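Side-chain contacts in creatinine amidohydrolase (PDB 3NO4), which probably hydrolyses carbon-nitrogen bonds in linear amides, as a metal-dependent member of the creatininase superfamily: residues H89-F93 with P94-S98; G131-A134 with T135-A139; V226-D230 with G231-S235. One frame throughout, in Å; residues are numbered along the deposited sequence.

Contact 1: residues H89-F93 with P94-S98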
ATOM      1  N   HIS A  89      18.293  -2.298  10.207  1.00 19.47           N
ATOM      2  CA  HIS A  89      19.081  -2.317  11.427  1.00 20.92           C
ATOM      3  C   HIS A  89      20.471  -1.650  11.356  1.00 21.41           C
ATOM      4  O   HIS A  89      21.086  -1.434  12.410  1.00 23.04           O
ATOM      5  CB  HIS A  89      19.148  -3.748  12.041  1.00 20.95           C
ATOM      6  CG  HIS A  89      19.618  -4.803  11.099  1.00 23.06           C
ATOM      7  ND1 HIS A  89      18.787  -5.397  10.170  1.00 25.64           N
ATOM      8  CD2 HIS A  89      20.837  -5.381  10.944  1.00 25.33           C
ATOM      9  CE1 HIS A  89      19.491  -6.254   9.448  1.00 27.66           C
ATOM     10  NE2 HIS A  89      20.730  -6.277   9.910  1.00 24.99           N
ATOM     11  N   HIS A  90      20.959  -1.337  10.151  1.00 20.18           N
ATOM     12  CA  HIS A  90      22.243  -0.642   9.944  1.00 19.95           C
ATOM     13  C   HIS A  90      22.117   0.869   9.681  1.00 20.16           C
ATOM     14  O   HIS A  90      23.130   1.541   9.405  1.00 19.37           O
ATOM     15  CB  HIS A  90      22.990  -1.275   8.768  1.00 20.08           C
ATOM     16  CG  HIS A  90      23.355  -2.702   8.991  1.00 21.14           C
ATOM     17  ND1 HIS A  90      24.300  -3.088   9.915  1.00 22.10           N
ATOM     18  CD2 HIS A  90      22.869  -3.843   8.441  1.00 22.39           C
ATOM     19  CE1 HIS A  90      24.411  -4.405   9.890  1.00 23.11           C
ATOM     20  NE2 HIS A  90      23.546  -4.888   9.013  1.00 20.09           N
ATOM     21  N   THR A  91      20.912   1.424   9.797  1.00 19.81           N
ATOM     22  CA  THR A  91      20.663   2.827   9.415  1.00 20.62           C
ATOM     23  C   THR A  91      21.190   3.894  10.420  1.00 21.95           C
ATOM     24  O   THR A  91      21.203   5.070  10.092  1.00 22.53           O
ATOM     25  CB  THR A  91      19.172   3.092   9.088  1.00 21.05           C
ATOM     26  OG1 THR A  91      18.373   2.896  10.250  1.00 17.84           O
ATOM     27  CG2 THR A  91      18.691   2.131   8.007  1.00 20.75           C
ATOM     28  N   ALA A  92      21.679   3.498  11.597  1.00 21.66           N
ATOM     29  CA  ALA A  92      22.299   4.443  12.520  1.00 22.21           C
ATOM     30  C   ALA A  92      23.756   4.736  12.149  1.00 22.69           C
ATOM     31  O   ALA A  92      24.380   5.580  12.803  1.00 22.74           O
ATOM     32  CB  ALA A  92      22.187   3.963  13.970  1.00 22.37           C
ATOM     33  N   PHE A  93      24.278   4.060  11.113  1.00 21.67           N
ATOM     34  CA  PHE A  93      25.580   4.370  10.516  1.00 22.11           C
ATOM     35  C   PHE A  93      25.395   5.084   9.164  1.00 21.86           C
ATOM     36  O   PHE A  93      24.649   4.602   8.319  1.00 22.99           O
ATOM     37  CB  PHE A  93      26.379   3.079  10.326  1.00 21.13           C
ATOM     38  CG  PHE A  93      26.691   2.377  11.615  1.00 22.13           C
ATOM     39  CD1 PHE A  93      25.800   1.475  12.167  1.00 19.54           C
ATOM     40  CD2 PHE A  93      27.895   2.575  12.247  1.00 24.04           C
ATOM     41  CE1 PHE A  93      26.106   0.804  13.356  1.00 22.55           C
ATOM     42  CE2 PHE A  93      28.202   1.925  13.456  1.00 24.12           C
ATOM     43  CZ  PHE A  93      27.304   1.039  13.999  1.00 21.27           C
ATOM     44  N   PRO A  94      26.101   6.208   8.930  1.00 22.93           N
ATOM     45  CA  PRO A  94      25.930   6.959   7.679  1.00 21.33           C
ATOM     46  C   PRO A  94      26.441   6.189   6.459  1.00 20.95           C
ATOM     47  O   PRO A  94      27.525   5.530   6.489  1.00 20.37           O
ATOM     48  CB  PRO A  94      26.741   8.228   7.926  1.00 22.32           C
ATOM     49  CG  PRO A  94      27.846   7.771   8.876  1.00 23.84           C
ATOM     50  CD  PRO A  94      27.199   6.766   9.758  1.00 24.34           C
ATOM     51  N   GLY A  95      25.674   6.299   5.382  1.00 20.31           N
ATOM     52  CA  GLY A  95      25.955   5.604   4.140  1.00 20.53           C
ATOM     53  C   GLY A  95      25.166   4.342   3.926  1.00 19.06           C
ATOM     54  O   GLY A  95      25.170   3.818   2.837  1.00 19.32           O
ATOM     55  N   THR A  96      24.516   3.836   4.964  1.00 19.09           N
ATOM     56  CA  THR A  96      23.590   2.728   4.811  1.00 19.04           C
ATOM     57  C   THR A  96      22.370   3.246   4.018  1.00 18.69           C
ATOM     58  O   THR A  96      21.889   4.379   4.245  1.00 18.16           O
ATOM     59  CB  THR A  96      23.137   2.180   6.176  1.00 19.92           C
ATOM     60  OG1 THR A  96      24.283   1.652   6.844  1.00 17.84           O
ATOM     61  CG2 THR A  96      21.988   1.126   6.057  1.00 17.43           C
ATOM     62  N   ILE A  97      21.939   2.439   3.058  1.00 18.75           N
ATOM     63  CA  ILE A  97      20.663   2.650   2.349  1.00 19.02           C
ATOM     64  C   ILE A  97      19.841   1.367   2.526  1.00 18.85           C
ATOM     65  O   ILE A  97      20.368   0.259   2.374  1.00 17.50           O
ATOM     66  CB  ILE A  97      20.852   2.957   0.822  1.00 18.19           C
ATOM     67  CG1 ILE A  97      22.021   3.902   0.534  1.00 16.73           C
ATOM     68  CG2 ILE A  97      19.530   3.507   0.254  1.00 17.64           C
ATOM     69  CD1 ILE A  97      22.301   4.119  -1.009  1.00 16.91           C
ATOM     70  N   SER A  98      18.563   1.508   2.884  1.00 19.27           N
ATOM     71  CA  SER A  98      17.678   0.344   3.050  1.00 18.84           C
ATOM     72  C   SER A  98      16.302   0.628   2.471  1.00 18.92           C
ATOM     73  O   SER A  98      15.807   1.752   2.583  1.00 18.69           O
ATOM     74  CB  SER A  98      17.482   0.008   4.517  1.00 19.98           C
ATOM     75  OG  SER A  98      16.672  -1.155   4.717  1.00 18.12           O
TER
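His90 and Thr96 meet in a local contact closed by a hydroxyl-to-carbonyl bond, in the loop that follows strand 77-78 and leads to helix 101-118. Thr96 OG1 donates to His90 O at 2.8 Å. It comes from above the carbonyl plane, 55° out of it, while Phe93 N reaches the same oxygen from the opposite face, so two donors grip it. With OG1 beside its own backbone N (chi1 -64°), Thr96 swings CG2 the other way, to 4.0 Å from Thr91 CG2, the two side chains crossing at about a right angle. Thr96 OG1 also bonds to Gln49 N. Replaced by alanine, Thr96 would lose its hydroxyl, which is likely to leave His90 O with one donor fewer and Gln49 N without this acceptor. Two turns fold the chain: type I from His90 to Phe93, then type II from Phe93 to Thr96, where Gly95 takes a positive phi that suits glycine. The second is closed by a weak bond from Thr96 N to Phe93 O. Around the loop, the His90 ring stacks on His186, Thr91 packs on Ala221 of helix 221-227 and Phe93 on Phe224 and Arg225, while Phe93 also meets Trp27 of the second subunit edge-to-face.

Contact 2: residues G131-A134 with T135-A139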
ATOM      1  N   GLY A 131      20.099 -10.266   6.074  1.00 22.34           N
ATOM      2  CA  GLY A 131      18.897  -9.493   6.340  1.00 21.94           C
ATOM      3  C   GLY A 131      17.866  -9.521   5.227  1.00 21.54           C
ATOM      4  O   GLY A 131      16.711  -9.245   5.486  1.00 22.67           O
ATOM      5  N   ASN A 132      18.291  -9.837   3.997  1.00 21.55           N
ATOM      6  CA  ASN A 132      17.373 -10.008   2.883  1.00 20.98           C
ATOM      7  C   ASN A 132      16.624 -11.328   2.913  1.00 20.78           C
ATOM      8  O   ASN A 132      15.645 -11.443   2.220  1.00 22.66           O
ATOM      9  CB  ASN A 132      18.056  -9.963   1.512  1.00 20.51           C
ATOM     10  CG  ASN A 132      18.695  -8.644   1.177  1.00 20.95           C
ATOM     11  OD1 ASN A 132      18.230  -7.583   1.567  1.00 22.28           O
ATOM     12  ND2 ASN A 132      19.751  -8.713   0.385  1.00 16.07           N
ATOM     13  N   ILE A 133      17.080 -12.334   3.642  1.00 21.82           N
ATOM     14  CA  ILE A 133      16.560 -13.690   3.453  1.00 21.69           C
ATOM     15  C   ILE A 133      15.039 -13.748   3.712  1.00 21.31           C
ATOM     16  O   ILE A 133      14.282 -14.183   2.851  1.00 21.44           O
ATOM     17  CB  ILE A 133      17.324 -14.739   4.320  1.00 22.59           C
ATOM     18  CG1 ILE A 133      18.781 -14.883   3.821  1.00 23.63           C
ATOM     19  CG2 ILE A 133      16.623 -16.110   4.254  1.00 22.34           C
ATOM     20  CD1 ILE A 133      19.668 -15.698   4.774  1.00 20.56           C
ATOM     21  N   ALA A 134      14.624 -13.269   4.881  1.00 20.98           N
ATOM     22  CA  ALA A 134      13.215 -13.334   5.314  1.00 20.87           C
ATOM     23  C   ALA A 134      12.287 -12.579   4.361  1.00 19.05           C
ATOM     24  O   ALA A 134      11.291 -13.120   3.882  1.00 19.16           O
ATOM     25  CB  ALA A 134      13.057 -12.806   6.742  1.00 20.51           C
ATOM     26  N   THR A 135      12.661 -11.353   4.049  1.00 18.39           N
ATOM     27  CA  THR A 135      11.879 -10.516   3.131  1.00 17.88           C
ATOM     28  C   THR A 135      11.800 -11.154   1.725  1.00 18.41           C
ATOM     29  O   THR A 135      10.721 -11.159   1.138  1.00 17.01           O
ATOM     30  CB  THR A 135      12.435  -9.073   3.075  1.00 17.86           C
ATOM     31  OG1 THR A 135      12.354  -8.493   4.398  1.00 19.87           O
ATOM     32  CG2 THR A 135      11.655  -8.207   2.057  1.00 19.12           C
ATOM     33  N   LEU A 136      12.927 -11.703   1.226  1.00 18.03           N
ATOM     34  CA  LEU A 136      12.945 -12.408  -0.075  1.00 19.14           C
ATOM     35  C   LEU A 136      11.985 -13.584  -0.094  1.00 18.94           C
ATOM     36  O   LEU A 136      11.226 -13.728  -1.056  1.00 19.05           O
ATOM     37  CB  LEU A 136      14.344 -12.896  -0.504  1.00 19.03           C
ATOM     38  CG  LEU A 136      15.240 -11.898  -1.224  1.00 21.82           C
ATOM     39  CD1 LEU A 136      16.597 -12.565  -1.427  1.00 23.65           C
ATOM     40  CD2 LEU A 136      14.648 -11.367  -2.572  1.00 21.87           C
ATOM     41  N   LYS A 137      12.032 -14.423   0.952  1.00 19.03           N
ATOM     42  CA  LYS A 137      11.149 -15.578   1.012  1.00 19.80           C
ATOM     43  C   LYS A 137       9.665 -15.134   1.055  1.00 19.82           C
ATOM     44  O   LYS A 137       8.788 -15.701   0.371  1.00 19.44           O
ATOM     45  CB  LYS A 137      11.522 -16.492   2.195  1.00 21.94           C
ATOM     46  CG  LYS A 137      12.794 -17.317   1.922  1.00 24.12           C
ATOM     47  CD  LYS A 137      13.096 -18.178   3.149  1.00 31.12           C
ATOM     48  CE  LYS A 137      14.314 -19.130   2.947  1.00 34.93           C
ATOM     49  NZ  LYS A 137      14.811 -19.535   4.323  1.00 39.83           N
ATOM     50  N   ALA A 138       9.404 -14.066   1.805  1.00 18.99           N
ATOM     51  CA  ALA A 138       8.086 -13.448   1.827  1.00 18.04           C
ATOM     52  C   ALA A 138       7.662 -12.948   0.455  1.00 17.55           C
ATOM     53  O   ALA A 138       6.542 -13.184   0.026  1.00 17.13           O
ATOM     54  CB  ALA A 138       8.059 -12.321   2.838  1.00 17.52           C
ATOM     55  N   ALA A 139       8.567 -12.258  -0.213  1.00 17.60           N
ATOM     56  CA  ALA A 139       8.359 -11.756  -1.568  1.00 17.84           C
ATOM     57  C   ALA A 139       8.031 -12.852  -2.565  1.00 18.42           C
ATOM     58  O   ALA A 139       7.204 -12.644  -3.438  1.00 18.80           O
ATOM     59  CB  ALA A 139       9.605 -10.939  -2.062  1.00 16.76           C
TER
HETATM   60  O   HOH W   1      14.133  -9.563   6.023  1.00 19.92           O
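The carboxamide of Asn132 is the one flat side-chain group in this contact, and residues 135-139 touch neither of its faces: the side chain meets them through CB, which lies 4.2 Å from Leu136 CD1. Its polar atoms look elsewhere, OD1 accepting from Met86 N and ND2 donating to Gly45 O and to Asn127 OD1. The contact lies in the opening turns of helix 132-150, the helix of the beta-alpha-beta unit that links strand 122-127 to strand 159-164. Three regular i to i+4 backbone bonds of the helix join the segments: Leu136 N to Asn132 O at 2.9 Å, Lys137 N to Ile133 O at 3.0 Å, and Ala138 N to Ala134 O. On the outer side, Ile133 and Lys137 lie alongside each other and point the same way. Ile133 sets CG2 anti to its backbone N, toward the lysine, whose extended chain runs past it and brings NZ to 3.9 Å from Ile133 CG2. Leu136 turns inward instead, resting CG over Asn132 O at 3.5 Å and packing on Ile44 of strand 39-44, Val162 of strand 159-164 and Val108 of helix 101-118. The side of Ala134 and Lys137 faces the same helix of the third subunit: Ala134 packs on Lys137 of that chain and Lys137 on its Ala134, while Thr135 and Ala138 pair in the same reciprocal way. Back at the start of the stretch, one water spans the first turn, donating to Gly131 O at 2.7 Å and hydrogen-bonded to Thr135 OG1 at 2.6 Å.

Contact 3: residues V226-D230 with G231-S235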
ATOM      1  N   VAL A 226      24.290   0.807  19.576  1.00 28.07           N
ATOM      2  CA  VAL A 226      24.651   0.634  20.993  1.00 29.26           C
ATOM      3  C   VAL A 226      25.319  -0.722  21.244  1.00 29.77           C
ATOM      4  O   VAL A 226      26.379  -0.781  21.869  1.00 31.74           O
ATOM      5  CB  VAL A 226      23.412   0.854  21.960  1.00 29.09           C
ATOM      6  CG1 VAL A 226      23.779   0.505  23.444  1.00 30.38           C
ATOM      7  CG2 VAL A 226      22.907   2.304  21.845  1.00 29.14           C
ATOM      8  N   ARG A 227      24.726  -1.797  20.732  1.00 29.37           N
ATOM      9  CA  ARG A 227      25.284  -3.148  20.893  1.00 30.09           C
ATOM     10  C   ARG A 227      26.596  -3.365  20.192  1.00 29.47           C
ATOM     11  O   ARG A 227      27.441  -4.074  20.718  1.00 29.48           O
ATOM     12  CB  ARG A 227      24.334  -4.232  20.378  1.00 30.21           C
ATOM     13  CG  ARG A 227      23.186  -4.469  21.300  1.00 31.67           C
ATOM     14  CD  ARG A 227      22.299  -5.617  20.798  1.00 31.70           C
ATOM     15  NE  ARG A 227      21.043  -5.491  21.513  1.00 30.56           N
ATOM     16  CZ  ARG A 227      20.809  -5.909  22.756  1.00 30.12           C
ATOM     17  NH1 ARG A 227      21.710  -6.595  23.473  1.00 31.65           N
ATOM     18  NH2 ARG A 227      19.628  -5.656  23.283  1.00 30.67           N
ATOM     19  N   TYR A 228      26.731  -2.775  19.003  1.00 29.09           N
ATOM     20  CA  TYR A 228      27.868  -3.039  18.082  1.00 28.75           C
ATOM     21  C   TYR A 228      28.402  -1.668  17.646  1.00 28.46           C
ATOM     22  O   TYR A 228      28.100  -1.213  16.555  1.00 28.13           O
ATOM     23  CB  TYR A 228      27.393  -3.911  16.904  1.00 28.25           C
ATOM     24  CG  TYR A 228      26.577  -5.133  17.316  1.00 28.06           C
ATOM     25  CD1 TYR A 228      27.173  -6.226  17.944  1.00 28.04           C
ATOM     26  CD2 TYR A 228      25.190  -5.164  17.122  1.00 27.78           C
ATOM     27  CE1 TYR A 228      26.403  -7.337  18.347  1.00 30.19           C
ATOM     28  CE2 TYR A 228      24.419  -6.261  17.496  1.00 29.41           C
ATOM     29  CZ  TYR A 228      25.028  -7.352  18.116  1.00 28.19           C
ATOM     30  OH  TYR A 228      24.260  -8.427  18.495  1.00 31.23           O
ATOM     31  N   PRO A 229      29.172  -0.984  18.521  1.00 29.37           N
ATOM     32  CA  PRO A 229      29.505   0.453  18.284  1.00 29.53           C
ATOM     33  C   PRO A 229      30.299   0.782  17.040  1.00 28.84           C
ATOM     34  O   PRO A 229      30.083   1.856  16.453  1.00 28.70           O
ATOM     35  CB  PRO A 229      30.269   0.869  19.557  1.00 30.93           C
ATOM     36  CG  PRO A 229      29.914  -0.147  20.572  1.00 30.71           C
ATOM     37  CD  PRO A 229      29.653  -1.421  19.848  1.00 30.17           C
ATOM     38  N   ASP A 230      31.198  -0.100  16.618  1.00 29.31           N
ATOM     39  CA  ASP A 230      31.930   0.141  15.362  1.00 28.10           C
ATOM     40  C   ASP A 230      31.252  -0.522  14.158  1.00 26.77           C
ATOM     41  O   ASP A 230      31.731  -0.385  13.037  1.00 26.29           O
ATOM     42  CB  ASP A 230      33.424  -0.190  15.498  1.00 29.18           C
ATOM     43  CG  ASP A 230      33.737  -1.675  15.426  1.00 29.14           C
ATOM     44  OD1 ASP A 230      32.842  -2.551  15.369  1.00 26.49           O
ATOM     45  OD2 ASP A 230      34.938  -1.967  15.431  1.00 29.72           O
ATOM     46  N   GLY A 231      30.200  -1.283  14.418  1.00 25.98           N
ATOM     47  CA  GLY A 231      29.375  -1.918  13.395  1.00 24.69           C
ATOM     48  C   GLY A 231      29.651  -3.380  13.150  1.00 23.91           C
ATOM     49  O   GLY A 231      28.871  -4.030  12.484  1.00 23.20           O
ATOM     50  N   ARG A 232      30.764  -3.889  13.673  1.00 25.23           N
ATOM     51  CA  ARG A 232      31.102  -5.309  13.588  1.00 25.65           C
ATOM     52  C   ARG A 232      30.284  -6.123  14.579  1.00 25.84           C
ATOM     53  O   ARG A 232      30.030  -5.671  15.682  1.00 26.91           O
ATOM     54  CB  ARG A 232      32.572  -5.549  13.947  1.00 26.09           C
ATOM     55  CG  ARG A 232      33.608  -4.951  13.002  1.00 27.42           C
ATOM     56  CD  ARG A 232      35.008  -5.380  13.471  1.00 27.26           C
ATOM     57  NE  ARG A 232      35.465  -4.593  14.632  1.00 27.18           N
ATOM     58  CZ  ARG A 232      36.443  -4.928  15.476  1.00 26.52           C
ATOM     59  NH1 ARG A 232      37.088  -6.086  15.382  1.00 28.47           N
ATOM     60  NH2 ARG A 232      36.795  -4.073  16.439  1.00 26.72           N
HETATM   61  N   MSE A 233      29.925  -7.344  14.192  1.00 26.76           N
HETATM   62  CA  MSE A 233      29.407  -8.356  15.118  1.00 27.12           C
HETATM   63  C   MSE A 233      30.390  -9.536  15.177  1.00 27.94           C
HETATM   64  O   MSE A 233      30.436 -10.359  14.279  1.00 27.51           O
HETATM   65  CB  MSE A 233      28.038  -8.841  14.664  1.00 26.19           C
HETATM   66  CG  MSE A 233      26.940  -7.750  14.593  1.00 25.99           C
HETATM   67 SE   MSE A 233      25.354  -8.489  13.722  0.75 24.48          SE
HETATM   68  CE  MSE A 233      24.791  -9.584  15.251  1.00 24.33           C
ATOM     69  N   GLY A 234      31.191  -9.568  16.233  1.00 29.09           N
ATOM     70  CA  GLY A 234      31.988 -10.728  16.607  1.00 30.49           C
ATOM     71  C   GLY A 234      33.233 -10.999  15.781  1.00 31.37           C
ATOM     72  O   GLY A 234      33.919 -12.026  16.007  1.00 33.21           O
ATOM     73  N   SER A 235      33.568 -10.069  14.886  1.00 29.79           N
ATOM     74  CA  SER A 235      34.407 -10.364  13.751  1.00 30.52           C
ATOM     75  C   SER A 235      35.742  -9.651  13.859  1.00 30.89           C
ATOM     76  O   SER A 235      35.815  -8.548  14.446  1.00 31.70           O
ATOM     77  CB  SER A 235      33.693  -9.987  12.453  1.00 28.80           C
ATOM     78  OG  SER A 235      33.467  -8.610  12.347  1.00 27.45           O
TER
HETATM   79  O   HOH W   2      30.977  -3.501  17.108  1.00 26.17           O
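Gly231 meets Tyr228 first, its N donating to Tyr228 O at 3.0 Å and closing a type I turn just past the end of helix 221-227. The glycine has a positive phi; a CB there would clash with the carbonyl of Asp230. Arg232 follows and takes Asp230 in a side-on salt bridge. Its NE bonds Asp230 OD2 at 2.8 Å on the syn lone pair and its NH2 reaches the same oxygen at 3.0 Å, both with the carboxylate oxygen close to the guanidinium plane, although the two flat groups are turned 50° apart. The bend of the arginine chain at chi3 (-78°) brings this edge round to the acid. Arg232 N adds a bond to Asp230 OD1 at 3.0 Å, on the anti side, so both carboxylate oxygens are engaged and the acid has little freedom to turn. A water donates both to Asp230 OD1 and to Arg232 O. Met233, a selenomethionine, lays CG over the middle of the Tyr228 ring, 3.7 Å from its centroid, as a CH-pi contact, with SE over the same face. A bend at chi3 folds CE back to 3.5 Å from Tyr228 OH, which also hydrogen-bonds to Arg217 O. The other face of the ring carries Arg227 CB. At the end of the segment, Ser235 O accepts from Arg232 NH1 at 2.9 Å, while NH2 has a second partner in Ser209 O. The whole is a beta turn at a helix end, joined to a Met-aromatic contact whose selenomethionine side chain lies about 9 Å from the bound nickel ion.

The three contacts follow one another along the chain, contact 1 before helix 101-118, contact 2 on helix 132-150 and contact 3 at the end of helix 221-227 and beyond. Contacts 1 and 3 are neighbours, with centres 13 Å apart: Phe93 CZ sits 3.5 Å from Tyr228 O, so the first loop packs directly against the turn that follows helix 221-227. Trp27 of the second subunit meets both. Contact 2 stands apart beside the parallel sheet, its centre 18 Å from contact 1 and 23 Å from contact 3. Contacts 1 and 3 thus form one packed patch at the second subunit, while contact 2 touches neither and, like contact 3, borders the third subunit of the six-chain assembly.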